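Local coordinates for hypothetical membrane protein (Corynebacterium glutamicum, PDB 6JSA) that probably takes part in heme uptake and transfer in corynebacteria, this C-terminal HtaA domain binding heme, at residues 141-145 against 146-150; 17-20 against 21-25. One frame throughout, in Å; residues are numbered along the deposited sequence.

Both contacts belong to short helices of a mainly beta-strand domain, and both reach the same heme. Contact 1 (141-145 against 146-150) is the buried end of helix 140-145 and the loop after it; contact 2 (17-20 against 21-25) lies along helix 16-23 and is only partly buried. Contact 1 works mainly through backbone bonds that end a helix and a serine hydroxyl that ties the helix to the loop, whereas contact 2 combines an aromatic-aliphatic face toward the interior with a water-bridged polar face. From opposite sides of the porphyrin come F149 of contact 1 and the iron ligand Y21 of contact 2. Packing of F146 and Y150 against F18 joins the two, and one propionate oxygen accepts from both.

Contact 1: 141-145 against 146-150; sequences SGSQA and FADFY. With HEM (protoporphyrin IX containing Fe), chain B.
A Schellman motif closes helix 140-145 here, with S143 and Q144 meeting D148 and A147, and its exit loop forms part of the heme pocket. The paired bonds are D148 N to S143 O (3.0 Å) and A147 N to Q144 O (2.9 Å), and A147, as the C-prime residue, has the expected positive phi of 59°. S143 OG lies anti to its own backbone N (chi1 176°), which turns it toward Y150 O. That bond is short, 2.6 Å, and in the carbonyl plane. A water donates both to S143 OG and to D148 OD1, linking the helix to D148 within the type I' turn F146-F149. Within the loop, CE2 of Y150 stands 3.7 Å above the centre of the F146 ring, while A147 CB touches HEM CAC at 3.5 Å. The F149 ring lies over the porphyrin, with HEM ND 3.4 Å above the ring plane, and Y150 OH donates to HEM O2D at 2.5 Å. The helix-ending bonds, with S143 OG on Y150 O, probably help set the course of the loop from which F149 and Y150 reach the heme: an apolar ring on the macrocycle and a hydroxyl on the propionate, whose negative charge it would help to stabilise.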
ATOM      1  N   SER A 141       6.806   1.097  11.844  1.00 10.96           N
ATOM      2  CA  SER A 141       5.550   0.415  12.142  1.00 11.42           C
ATOM      3  C   SER A 141       5.301  -0.723  11.164  1.00 10.93           C
ATOM      4  O   SER A 141       4.799  -1.783  11.554  1.00 10.91           O
ATOM      5  CB  SER A 141       4.387   1.405  12.125  1.00 12.20           C
ATOM      6  OG  SER A 141       4.213   1.942  10.830  1.00 14.01           O
ATOM      7  N   GLY A 142       5.659  -0.531   9.892  1.00 10.04           N
ATOM      8  CA  GLY A 142       5.506  -1.608   8.928  1.00  9.46           C
ATOM      9  C   GLY A 142       6.361  -2.814   9.271  1.00  8.98           C
ATOM     10  O   GLY A 142       5.910  -3.957   9.171  1.00  9.26           O
ATOM     11  N   SER A 143       7.607  -2.577   9.688  1.00  9.23           N
ATOM     12  CA  SER A 143       8.477  -3.670  10.110  1.00 10.58           C
ATOM     13  C   SER A 143       7.867  -4.443  11.273  1.00  9.81           C
ATOM     14  O   SER A 143       7.883  -5.684  11.285  1.00 10.24           O
ATOM     15  CB  SER A 143       9.837  -3.091  10.493  1.00 12.18           C
ATOM     16  OG  SER A 143      10.700  -4.089  10.994  1.00 14.45           O
ATOM     17  N   GLN A 144       7.320  -3.731  12.261  1.00 10.30           N
ATOM     18  CA  GLN A 144       6.655  -4.406  13.370  1.00 10.97           C
ATOM     19  C   GLN A 144       5.436  -5.178  12.895  1.00 10.18           C
ATOM     20  O   GLN A 144       5.162  -6.277  13.381  1.00 10.74           O
ATOM     21  CB  GLN A 144       6.248  -3.392  14.434  1.00 12.93           C
ATOM     22  CG  GLN A 144       7.422  -2.691  15.079  1.00 16.04           C
ATOM     23  CD  GLN A 144       6.984  -1.622  16.052  1.00 21.09           C
ATOM     24  OE1 GLN A 144       5.874  -1.670  16.587  1.00 23.76           O
ATOM     25  NE2 GLN A 144       7.849  -0.642  16.284  1.00 23.07           N
ATOM     26  N   ALA A 145       4.674  -4.610  11.959  1.00  9.64           N
ATOM     27  CA  ALA A 145       3.487  -5.305  11.472  1.00  9.80           C
ATOM     28  C   ALA A 145       3.848  -6.585  10.737  1.00  9.66           C
ATOM     29  O   ALA A 145       3.059  -7.536  10.728  1.00 10.40           O
ATOM     30  CB  ALA A 145       2.666  -4.379  10.578  1.00  9.91           C
ATOM     31  N   PHE A 146       5.028  -6.634  10.122  1.00  8.60           N
ATOM     32  CA  PHE A 146       5.534  -7.862   9.528  1.00  8.64           C
ATOM     33  C   PHE A 146       6.283  -8.735  10.530  1.00  8.77           C
ATOM     34  O   PHE A 146       7.099  -9.577  10.124  1.00  9.26           O
ATOM     35  CB  PHE A 146       6.402  -7.554   8.311  1.00  8.25           C
ATOM     36  CG  PHE A 146       5.628  -7.194   7.073  1.00  8.62           C
ATOM     37  CD1 PHE A 146       4.910  -8.155   6.387  1.00  9.12           C
ATOM     38  CD2 PHE A 146       5.661  -5.897   6.567  1.00  8.53           C
ATOM     39  CE1 PHE A 146       4.227  -7.838   5.232  1.00 10.79           C
ATOM     40  CE2 PHE A 146       4.981  -5.568   5.402  1.00 10.61           C
ATOM     41  CZ  PHE A 146       4.258  -6.545   4.739  1.00 10.46           C
ATOM     42  N   ALA A 147       6.016  -8.550  11.824  1.00 10.34           N
ATOM     43  CA  ALA A 147       6.569  -9.404  12.876  1.00 11.14           C
ATOM     44  C   ALA A 147       8.095  -9.401  12.883  1.00 11.04           C
ATOM     45  O   ALA A 147       8.726 -10.382  13.280  1.00 12.14           O
ATOM     46  CB  ALA A 147       5.999 -10.831  12.828  1.00 11.50           C
ATOM     47  N   ASP A 148       8.694  -8.292  12.454  1.00 10.91           N
ATOM     48  CA  ASP A 148      10.139  -8.098  12.438  1.00 11.62           C
ATOM     49  C   ASP A 148      10.862  -9.036  11.478  1.00 11.07           C
ATOM     50  O   ASP A 148      12.088  -9.178  11.566  1.00 12.69           O
ATOM     51  CB  ASP A 148      10.761  -8.165  13.841  1.00 15.34           C
ATOM     52  CG  ASP A 148      10.111  -7.195  14.817  1.00 19.94           C
ATOM     53  OD1 ASP A 148       9.873  -6.022  14.451  1.00 21.67           O
ATOM     54  OD2 ASP A 148       9.843  -7.616  15.961  1.00 23.45           O
ATOM     55  N   PHE A 149      10.144  -9.679  10.546  1.00  9.35           N
ATOM     56  CA  PHE A 149      10.830 -10.472   9.530  1.00  9.01           C
ATOM     57  C   PHE A 149      11.510  -9.605   8.477  1.00  9.87           C
ATOM     58  O   PHE A 149      12.456 -10.070   7.830  1.00 11.83           O
ATOM     59  CB  PHE A 149       9.886 -11.483   8.874  1.00  8.82           C
ATOM     60  CG  PHE A 149       9.646 -12.717   9.702  1.00  8.57           C
ATOM     61  CD1 PHE A 149       8.606 -12.773  10.615  1.00  9.14           C
ATOM     62  CD2 PHE A 149      10.473 -13.823   9.563  1.00  9.25           C
ATOM     63  CE1 PHE A 149       8.384 -13.920  11.368  1.00  8.90           C
ATOM     64  CE2 PHE A 149      10.265 -14.974  10.319  1.00  8.87           C
ATOM     65  CZ  PHE A 149       9.225 -15.023  11.221  1.00  9.32           C
ATOM     66  N   TYR A 150      11.049  -8.373   8.283  1.00  9.12           N
ATOM     67  CA  TYR A 150      11.732  -7.387   7.461  1.00  9.54           C
ATOM     68  C   TYR A 150      12.174  -6.258   8.375  1.00 10.68           C
ATOM     69  O   TYR A 150      11.428  -5.855   9.271  1.00 12.40           O
ATOM     70  CB  TYR A 150      10.800  -6.764   6.417  1.00  9.38           C
ATOM     71  CG  TYR A 150      10.090  -7.708   5.476  1.00  9.01           C
ATOM     72  CD1 TYR A 150      10.766  -8.735   4.832  1.00  9.54           C
ATOM     73  CD2 TYR A 150       8.733  -7.552   5.218  1.00  9.80           C
ATOM     74  CE1 TYR A 150      10.106  -9.593   3.964  1.00  9.81           C
ATOM     75  CE2 TYR A 150       8.068  -8.396   4.347  1.00  9.91           C
ATOM     76  CZ  TYR A 150       8.754  -9.414   3.723  1.00  9.89           C
ATOM     77  OH  TYR A 150       8.081 -10.259   2.868  1.00 12.66           O
TER
HETATM   78  CHA HEM B 300       9.168 -15.868   6.601  1.00 10.18           C
HETATM   79  CHB HEM B 300       8.116 -19.123  10.017  1.00 10.54           C
HETATM   80  CHC HEM B 300       4.597 -16.239  11.667  1.00 10.30           C
HETATM   81  CHD HEM B 300       5.906 -12.829   8.506  1.00  8.74           C
HETATM   82  C1A HEM B 300       9.165 -17.015   7.360  1.00  9.96           C
HETATM   83  C2A HEM B 300      10.001 -18.178   7.133  1.00 10.68           C
HETATM   84  C3A HEM B 300       9.718 -19.085   8.071  1.00 11.13           C
HETATM   85  C4A HEM B 300       8.702 -18.508   8.935  1.00 10.41           C
HETATM   86  CMA HEM B 300      10.344 -20.493   8.234  1.00 12.67           C
HETATM   87  CAA HEM B 300      10.978 -18.319   5.956  1.00 12.01           C
HETATM   88  CBA HEM B 300      10.102 -18.662   4.745  1.00 14.67           C
HETATM   89  CGA HEM B 300      10.905 -18.746   3.473  1.00 18.14           C
HETATM   90  O1A HEM B 300      12.025 -18.187   3.416  1.00 20.87           O
HETATM   91  O2A HEM B 300      10.411 -19.362   2.497  1.00 20.67           O
HETATM   92  C1B HEM B 300       7.032 -18.660  10.728  1.00 10.51           C
HETATM   93  C2B HEM B 300       6.287 -19.392  11.730  1.00 12.33           C
HETATM   94  C3B HEM B 300       5.313 -18.591  12.195  1.00 12.38           C
HETATM   95  C4B HEM B 300       5.420 -17.331  11.485  1.00 11.07           C
HETATM   96  CMB HEM B 300       6.629 -20.833  12.142  1.00 13.48           C
HETATM   97  CAB HEM B 300       4.223 -18.845  13.262  1.00 14.69           C
HETATM   98  CBB HEM B 300       3.983 -20.012  13.873  1.00 16.55           C
HETATM   99  C1C HEM B 300       4.661 -15.045  10.982  1.00  9.79           C
HETATM  100  C2C HEM B 300       3.864 -13.872  11.271  1.00 10.19           C
HETATM  101  C3C HEM B 300       4.196 -12.931  10.382  1.00  9.57           C
HETATM  102  C4C HEM B 300       5.244 -13.470   9.528  1.00  8.68           C
HETATM  103  CMC HEM B 300       2.796 -13.766  12.379  1.00 11.64           C
HETATM  104  CAC HEM B 300       3.583 -11.512  10.320  1.00 10.75           C
HETATM  105  CBC HEM B 300       3.275 -10.947   9.141  1.00 11.80           C
HETATM  106  C1D HEM B 300       6.917 -13.354   7.739  1.00  8.97           C
HETATM  107  C2D HEM B 300       7.607 -12.652   6.685  1.00  9.61           C
HETATM  108  C3D HEM B 300       8.504 -13.483   6.156  1.00  9.41           C
HETATM  109  C4D HEM B 300       8.405 -14.749   6.850  1.00  9.79           C
HETATM  110  CMD HEM B 300       7.336 -11.195   6.276  1.00 11.03           C
HETATM  111  CAD HEM B 300       9.461 -13.178   4.984  1.00 10.51           C
HETATM  112  CBD HEM B 300       8.778 -13.663   3.698  1.00 11.36           C
HETATM  113  CGD HEM B 300       9.623 -13.294   2.505  1.00 12.40           C
HETATM  114  O1D HEM B 300      10.563 -14.054   2.162  1.00 14.84           O
HETATM  115  O2D HEM B 300       9.355 -12.230   1.891  1.00 12.79           O
HETATM  116  NA  HEM B 300       8.380 -17.245   8.471  1.00  9.50           N
HETATM  117  NB  HEM B 300       6.468 -17.408  10.593  1.00 10.54           N
HETATM  118  NC  HEM B 300       5.500 -14.765   9.914  1.00  9.83           N
HETATM  119  ND  HEM B 300       7.425 -14.639   7.820  1.00  9.94           N
HETATM  120 FE   HEM B 300       6.730 -16.131   9.008  1.00 10.49          FE
HETATM  121  O   HOH W   1      11.317  -4.120  13.426  1.00 22.98           O

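Contact 2: 17-20 against 21-25; sequences SFQN and YIRGS. With HEM (protoporphyrin IX containing Fe), chain B.
F18 and Y21 both carry CG on the side away from their backbone N, with chi1 of -174° and 161°. This puts the Y21 ring with one face against the porphyrin, while the F18 ring meets the heme only at the methyl carbon HEM CMD. I22 differs: its CG1 sits beside the backbone N, which brings this branch across the F18 ring one turn back. The result is a CH-pi contact, I22 CG1 lying 3.8 Å from the centroid of the F18 ring and 15° off its normal. The end of the isoleucine continues along the ring to its rim, where I22 CD1 meets F18 CZ at 3.7 Å. F18 CD1 in turn approaches the edge of the Y21 ring, near its plane, at 4.0 Å from Y21 CD2. F18 and I22 stand four residues apart, about one helical turn, and the bond from I22 N to F18 O (2.8 Å) runs along the same step; Y21 is three residues on from F18.

This short helix supplies the axial ligand of the heme pocket. Y21 OH binds the heme iron at 2.1 Å, and the same oxygen is hydrogen-bonded to NE2 of H72, which would be expected to tune the strength of the phenolic ligand. S17 OG donates to HEM O2D at 2.6 Å, and K15 is a further partner of that hydroxyl. F18 itself packs edge-to-face with F69 and F146, so its ring links the helix to the interior.

The polar face of the helix is bridged by water instead. One molecule donates to Q19 OE1 and N20 OD1 and accepts from R23 NH2; a second joins N20 OD1 to R23 NE, accepting from NE at 2.8 Å. The bend of the arginine at chi3 turns its guanidinium group back toward these waters, whereas Q19 NE2 is held by the backbone oxygens of G13 and Q41.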
ATOM      1  N   SER A  17       7.738 -11.498  -2.690  1.00  9.62           N
ATOM      2  CA  SER A  17       8.196 -12.631  -1.894  1.00  9.37           C
ATOM      3  C   SER A  17       7.254 -12.908  -0.728  1.00  8.71           C
ATOM      4  O   SER A  17       7.132 -14.057  -0.292  1.00  9.54           O
ATOM      5  CB  SER A  17       9.641 -12.417  -1.433  1.00 10.17           C
ATOM      6  OG  SER A  17       9.749 -11.320  -0.549  1.00 11.33           O
ATOM      7  N   PHE A  18       6.585 -11.875  -0.205  1.00  8.66           N
ATOM      8  CA  PHE A  18       5.577 -12.095   0.830  1.00  8.22           C
ATOM      9  C   PHE A  18       4.373 -12.855   0.283  1.00  8.23           C
ATOM     10  O   PHE A  18       3.878 -13.782   0.931  1.00  8.94           O
ATOM     11  CB  PHE A  18       5.143 -10.768   1.454  1.00  8.96           C
ATOM     12  CG  PHE A  18       4.220 -10.928   2.629  1.00  8.74           C
ATOM     13  CD1 PHE A  18       4.674 -11.538   3.790  1.00  8.76           C
ATOM     14  CD2 PHE A  18       2.913 -10.470   2.580  1.00  9.70           C
ATOM     15  CE1 PHE A  18       3.850 -11.686   4.889  1.00  9.36           C
ATOM     16  CE2 PHE A  18       2.072 -10.612   3.676  1.00 10.11           C
ATOM     17  CZ  PHE A  18       2.544 -11.226   4.837  1.00  9.57           C
ATOM     18  N   GLN A  19       3.894 -12.487  -0.911  1.00  9.11           N
ATOM     19  CA  GLN A  19       2.812 -13.252  -1.534  1.00  9.34           C
ATOM     20  C   GLN A  19       3.195 -14.715  -1.672  1.00  9.26           C
ATOM     21  O   GLN A  19       2.400 -15.611  -1.367  1.00  9.19           O
ATOM     22  CB  GLN A  19       2.509 -12.714  -2.926  1.00  8.28           C
ATOM     23  CG  GLN A  19       1.807 -11.384  -2.988  1.00  8.91           C
ATOM     24  CD  GLN A  19       1.615 -10.948  -4.428  1.00  9.52           C
ATOM     25  OE1 GLN A  19       1.486 -11.779  -5.326  1.00 10.33           O
ATOM     26  NE2 GLN A  19       1.619  -9.646  -4.658  1.00  9.37           N
ATOM     27  N   ASN A  20       4.404 -14.974  -2.169  1.00  9.36           N
ATOM     28  CA  ASN A  20       4.806 -16.347  -2.432  1.00 10.29           C
ATOM     29  C   ASN A  20       5.000 -17.116  -1.139  1.00  9.96           C
ATOM     30  O   ASN A  20       4.725 -18.318  -1.092  1.00 10.38           O
ATOM     31  CB  ASN A  20       6.067 -16.358  -3.297  1.00 10.85           C
ATOM     32  CG  ASN A  20       5.832 -15.731  -4.661  1.00 10.70           C
ATOM     33  OD1 ASN A  20       4.692 -15.657  -5.130  1.00 10.92           O
ATOM     34  ND2 ASN A  20       6.902 -15.285  -5.308  1.00 12.24           N
ATOM     35  N   TYR A  21       5.444 -16.431  -0.086  1.00  9.01           N
ATOM     36  CA  TYR A  21       5.516 -17.042   1.235  1.00  9.53           C
ATOM     37  C   TYR A  21       4.121 -17.377   1.755  1.00  9.72           C
ATOM     38  O   TYR A  21       3.868 -18.499   2.214  1.00 10.39           O
ATOM     39  CB  TYR A  21       6.251 -16.091   2.179  1.00  9.87           C
ATOM     40  CG  TYR A  21       6.028 -16.366   3.639  1.00  8.75           C
ATOM     41  CD1 TYR A  21       6.534 -17.515   4.235  1.00 10.04           C
ATOM     42  CD2 TYR A  21       5.319 -15.471   4.429  1.00  9.07           C
ATOM     43  CE1 TYR A  21       6.335 -17.757   5.574  1.00 10.27           C
ATOM     44  CE2 TYR A  21       5.118 -15.700   5.768  1.00  9.53           C
ATOM     45  CZ  TYR A  21       5.624 -16.850   6.330  1.00 10.45           C
ATOM     46  OH  TYR A  21       5.411 -17.091   7.649  1.00 11.19           O
ATOM     47  N   ILE A  22       3.197 -16.415   1.686  1.00  9.43           N
ATOM     48  CA  ILE A  22       1.846 -16.641   2.199  1.00  9.19           C
ATOM     49  C   ILE A  22       1.208 -17.853   1.528  1.00 10.02           C
ATOM     50  O   ILE A  22       0.588 -18.695   2.188  1.00 11.48           O
ATOM     51  CB  ILE A  22       0.983 -15.380   2.021  1.00  9.02           C
ATOM     52  CG1 ILE A  22       1.427 -14.288   2.998  1.00  9.49           C
ATOM     53  CG2 ILE A  22      -0.495 -15.718   2.165  1.00 10.13           C
ATOM     54  CD1 ILE A  22       1.127 -14.584   4.455  1.00  9.74           C
ATOM     55  N   ARG A  23       1.342 -17.956   0.207  1.00 10.75           N
ATOM     56  CA  ARG A  23       0.709 -19.028  -0.551  1.00 11.62           C
ATOM     57  C   ARG A  23       1.549 -20.294  -0.610  1.00 13.29           C
ATOM     58  O   ARG A  23       1.074 -21.308  -1.133  1.00 15.34           O
ATOM     59  CB  ARG A  23       0.373 -18.542  -1.968  1.00 12.14           C
ATOM     60  CG  ARG A  23      -0.603 -17.369  -1.964  1.00 12.78           C
ATOM     61  CD  ARG A  23      -1.296 -17.165  -3.298  1.00 13.61           C
ATOM     62  NE  ARG A  23      -0.436 -16.549  -4.304  1.00 14.08           N
ATOM     63  CZ  ARG A  23      -0.871 -16.144  -5.494  1.00 13.77           C
ATOM     64  NH1 ARG A  23      -2.156 -16.281  -5.818  1.00 14.38           N
ATOM     65  NH2 ARG A  23      -0.029 -15.594  -6.356  1.00 14.10           N
ATOM     66  N   GLY A  24       2.761 -20.268  -0.053  1.00 12.63           N
ATOM     67  CA  GLY A  24       3.680 -21.380  -0.134  1.00 13.77           C
ATOM     68  C   GLY A  24       3.462 -22.415   0.955  1.00 14.23           C
ATOM     69  O   GLY A  24       2.519 -22.354   1.747  1.00 13.89           O
ATOM     70  N   SER A  25       4.387 -23.370   1.005  1.00 15.38           N
ATOM     71  CA  SER A  25       4.240 -24.570   1.819  1.00 17.03           C
ATOM     72  C   SER A  25       4.721 -24.397   3.253  1.00 15.96           C
ATOM     73  O   SER A  25       4.655 -25.359   4.028  1.00 17.91           O
ATOM     74  CB  SER A  25       4.958 -25.753   1.159  1.00 20.02           C
ATOM     75  OG  SER A  25       6.315 -25.440   0.897  1.00 22.47           O
TER
HETATM   76  CHA HEM B 300       9.168 -15.868   6.601  1.00 10.18           C
HETATM   77  CHB HEM B 300       8.116 -19.123  10.017  1.00 10.54           C
HETATM   78  CHC HEM B 300       4.597 -16.239  11.667  1.00 10.30           C
HETATM   79  CHD HEM B 300       5.906 -12.829   8.506  1.00  8.74           C
HETATM   80  C1A HEM B 300       9.165 -17.015   7.360  1.00  9.96           C
HETATM   81  C2A HEM B 300      10.001 -18.178   7.133  1.00 10.68           C
HETATM   82  C3A HEM B 300       9.718 -19.085   8.071  1.00 11.13           C
HETATM   83  C4A HEM B 300       8.702 -18.508   8.935  1.00 10.41           C
HETATM   84  CMA HEM B 300      10.344 -20.493   8.234  1.00 12.67           C
HETATM   85  CAA HEM B 300      10.978 -18.319   5.956  1.00 12.01           C
HETATM   86  CBA HEM B 300      10.102 -18.662   4.745  1.00 14.67           C
HETATM   87  CGA HEM B 300      10.905 -18.746   3.473  1.00 18.14           C
HETATM   88  O1A HEM B 300      12.025 -18.187   3.416  1.00 20.87           O
HETATM   89  O2A HEM B 300      10.411 -19.362   2.497  1.00 20.67           O
HETATM   90  C1B HEM B 300       7.032 -18.660  10.728  1.00 10.51           C
HETATM   91  C2B HEM B 300       6.287 -19.392  11.730  1.00 12.33           C
HETATM   92  C3B HEM B 300       5.313 -18.591  12.195  1.00 12.38           C
HETATM   93  C4B HEM B 300       5.420 -17.331  11.485  1.00 11.07           C
HETATM   94  CMB HEM B 300       6.629 -20.833  12.142  1.00 13.48           C
HETATM   95  CAB HEM B 300       4.223 -18.845  13.262  1.00 14.69           C
HETATM   96  CBB HEM B 300       3.983 -20.012  13.873  1.00 16.55           C
HETATM   97  C1C HEM B 300       4.661 -15.045  10.982  1.00  9.79           C
HETATM   98  C2C HEM B 300       3.864 -13.872  11.271  1.00 10.19           C
HETATM   99  C3C HEM B 300       4.196 -12.931  10.382  1.00  9.57           C
HETATM  100  C4C HEM B 300       5.244 -13.470   9.528  1.00  8.68           C
HETATM  101  CMC HEM B 300       2.796 -13.766  12.379  1.00 11.64           C
HETATM  102  CAC HEM B 300       3.583 -11.512  10.320  1.00 10.75           C
HETATM  103  CBC HEM B 300       3.275 -10.947   9.141  1.00 11.80           C
HETATM  104  C1D HEM B 300       6.917 -13.354   7.739  1.00  8.97           C
HETATM  105  C2D HEM B 300       7.607 -12.652   6.685  1.00  9.61           C
HETATM  106  C3D HEM B 300       8.504 -13.483   6.156  1.00  9.41           C
HETATM  107  C4D HEM B 300       8.405 -14.749   6.850  1.00  9.79           C
HETATM  108  CMD HEM B 300       7.336 -11.195   6.276  1.00 11.03           C
HETATM  109  CAD HEM B 300       9.461 -13.178   4.984  1.00 10.51           C
HETATM  110  CBD HEM B 300       8.778 -13.663   3.698  1.00 11.36           C
HETATM  111  CGD HEM B 300       9.623 -13.294   2.505  1.00 12.40           C
HETATM  112  O1D HEM B 300      10.563 -14.054   2.162  1.00 14.84           O
HETATM  113  O2D HEM B 300       9.355 -12.230   1.891  1.00 12.79           O
HETATM  114  NA  HEM B 300       8.380 -17.245   8.471  1.00  9.50           N
HETATM  115  NB  HEM B 300       6.468 -17.408  10.593  1.00 10.54           N
HETATM  116  NC  HEM B 300       5.500 -14.765   9.914  1.00  9.83           N
HETATM  117  ND  HEM B 300       7.425 -14.639   7.820  1.00  9.94           N
HETATM  118 FE   HEM B 300       6.730 -16.131   9.008  1.00 10.49          FE
HETATM  119  O   HOH W   2       2.563 -14.157  -6.246  1.00 13.68           O
HETATM  120  O   HOH W   3       2.310 -17.157  -4.724  1.00 17.45           O